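Side-chain contact in aminotransferase class I and II (Streptococcus suis 89/1591, PDB 3OP7), which probably catalyses pyridoxal-phosphate-dependent amino-group transfer, its cofactor being held as a Schiff base on a lysine: residues Met317-Glu320 and Asp321-Leu324. Residues are numbered along the deposited sequence; the frame is centred on the assembly and turned at random.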
HETATM    1  N   MSE A 317      21.119   2.118  32.122  1.00 55.73           N
HETATM    2  CA  MSE A 317      19.721   2.513  32.219  1.00 54.52           C
HETATM    3  C   MSE A 317      19.036   2.091  30.936  1.00 50.90           C
HETATM    4  O   MSE A 317      19.678   2.044  29.883  1.00 49.43           O
HETATM    5  CB  MSE A 317      19.563   4.014  32.481  1.00 56.04           C
HETATM    6  CG  MSE A 317      19.770   4.918  31.295  1.00 55.86           C
HETATM    7 SE   MSE A 317      19.457   6.849  31.557  0.75 60.69          SE
HETATM    8  CE  MSE A 317      17.595   7.016  32.003  1.00 54.94           C
ATOM      9  N   PRO A 318      17.744   1.754  31.024  1.00 49.08           N
ATOM     10  CA  PRO A 318      17.031   1.373  29.791  1.00 46.54           C
ATOM     11  C   PRO A 318      17.181   2.447  28.704  1.00 45.07           C
ATOM     12  O   PRO A 318      17.164   3.649  29.002  1.00 45.12           O
ATOM     13  CB  PRO A 318      15.583   1.205  30.253  1.00 46.47           C
ATOM     14  CG  PRO A 318      15.702   0.827  31.719  1.00 48.95           C
ATOM     15  CD  PRO A 318      16.888   1.637  32.220  1.00 50.61           C
HETATM   16  N   MSE A 319      17.413   2.024  27.467  1.00 42.75           N
HETATM   17  CA  MSE A 319      17.636   3.004  26.393  1.00 42.63           C
HETATM   18  C   MSE A 319      16.383   3.803  26.066  1.00 42.45           C
HETATM   19  O   MSE A 319      16.479   4.931  25.542  1.00 43.72           O
HETATM   20  CB  MSE A 319      18.168   2.333  25.116  1.00 40.53           C
HETATM   21  CG  MSE A 319      19.641   2.004  25.178  1.00 39.59           C
HETATM   22 SE   MSE A 319      20.778   3.555  25.462  0.75 39.14          SE
HETATM   23  CE  MSE A 319      21.236   3.184  27.289  1.00 43.17           C
ATOM     24  N   GLU A 320      15.202   3.235  26.304  1.00 42.23           N
ATOM     25  CA  GLU A 320      13.981   4.019  26.079  1.00 41.79           C
ATOM     26  C   GLU A 320      13.968   5.211  27.046  1.00 44.12           C
ATOM     27  O   GLU A 320      13.692   6.337  26.648  1.00 43.98           O
ATOM     28  CB  GLU A 320      12.723   3.163  26.200  1.00 42.06           C
ATOM     29  CG  GLU A 320      11.404   3.958  26.111  1.00 41.64           C
ATOM     30  CD  GLU A 320      10.459   3.512  24.984  1.00 40.60           C
ATOM     31  OE1 GLU A 320      10.761   2.586  24.217  1.00 42.81           O
ATOM     32  OE2 GLU A 320       9.400   4.168  24.843  1.00 42.46           O
ATOM     33  N   ASP A 321      14.315   4.989  28.308  1.00 45.33           N
ATOM     34  CA  ASP A 321      14.395   6.090  29.252  1.00 48.34           C
ATOM     35  C   ASP A 321      15.530   7.074  28.843  1.00 48.36           C
ATOM     36  O   ASP A 321      15.365   8.308  28.910  1.00 50.15           O
ATOM     37  CB  ASP A 321      14.677   5.573  30.667  1.00 50.53           C
ATOM     38  CG  ASP A 321      13.539   4.708  31.264  1.00 53.51           C
ATOM     39  OD1 ASP A 321      12.451   4.562  30.680  1.00 56.08           O
ATOM     40  OD2 ASP A 321      13.748   4.188  32.384  1.00 60.53           O
ATOM     41  N   PHE A 322      16.678   6.529  28.431  1.00 46.55           N
ATOM     42  CA  PHE A 322      17.829   7.344  28.026  1.00 45.87           C
ATOM     43  C   PHE A 322      17.446   8.247  26.859  1.00 44.53           C
ATOM     44  O   PHE A 322      17.711   9.448  26.860  1.00 45.10           O
ATOM     45  CB  PHE A 322      18.957   6.423  27.603  1.00 45.03           C
ATOM     46  CG  PHE A 322      20.203   7.121  27.138  1.00 45.48           C
ATOM     47  CD1 PHE A 322      20.357   7.490  25.810  1.00 44.34           C
ATOM     48  CD2 PHE A 322      21.250   7.329  28.007  1.00 49.89           C
ATOM     49  CE1 PHE A 322      21.525   8.092  25.372  1.00 46.30           C
ATOM     50  CE2 PHE A 322      22.428   7.939  27.579  1.00 50.71           C
ATOM     51  CZ  PHE A 322      22.566   8.316  26.270  1.00 47.33           C
ATOM     52  N   CYS A 323      16.840   7.656  25.845  1.00 41.53           N
ATOM     53  CA  CYS A 323      16.428   8.431  24.685  1.00 41.16           C
ATOM     54  C   CYS A 323      15.299   9.440  24.963  1.00 41.50           C
ATOM     55  O   CYS A 323      15.273  10.509  24.350  1.00 42.17           O
ATOM     56  CB  CYS A 323      16.016   7.508  23.543  1.00 38.22           C
ATOM     57  SG  CYS A 323      17.434   6.617  22.793  1.00 38.37           S
ATOM     58  N   LEU A 324      14.362   9.093  25.851  1.00 42.42           N
ATOM     59  CA  LEU A 324      13.304  10.032  26.264  1.00 42.91           C
ATOM     60  C   LEU A 324      13.919  11.241  26.967  1.00 45.14           C
ATOM     61  O   LEU A 324      13.549  12.388  26.712  1.00 44.98           O
ATOM     62  CB  LEU A 324      12.294   9.362  27.209  1.00 44.10           C
ATOM     63  CG  LEU A 324      11.306   8.324  26.634  1.00 43.27           C
ATOM     64  CD1 LEU A 324      10.688   7.499  27.800  1.00 47.71           C
ATOM     65  CD2 LEU A 324      10.232   9.004  25.788  1.00 45.22           C
TER
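Two selenomethionines, M317 and M319, meet the ring of F322 from different directions. SE of M317 lies at the ring edge, 4.0 Å from CD2 of F322 and near the ring plane, and the two side chains cross at about a right angle. SE of M319 approaches obliquely, 4.4 Å from the centroid of the F322 ring and 30° off its normal. Both are Met-aromatic contacts, made through selenium in place of sulfur. Bends at chi2 (-59°) and chi3 (107°) bring CE of M319 back to 4.0 Å from CB of F322. The M317 chain turns at its end, and its CE rests 3.5 Å from CB of D321. These contacts lie along the first turn of helix 319-330, with P318 at the N-cap, in the part of this class I/II aminotransferase that carries the small antiparallel sheet. The backbone hydrogen bond from F322 N to P318 O (3.0 Å) closes the first turn, and C323 N to M319 O and L324 N to E320 O continue the i to i+4 pattern. CG of E320 touches CD1 of L324 at 4.0 Å, while OE1 of E320 makes a salt bridge with R339 and accepts a hydrogen bond from N338. D343 accepts the backbone N-H of M319, and F367 meets F322 edge-to-face.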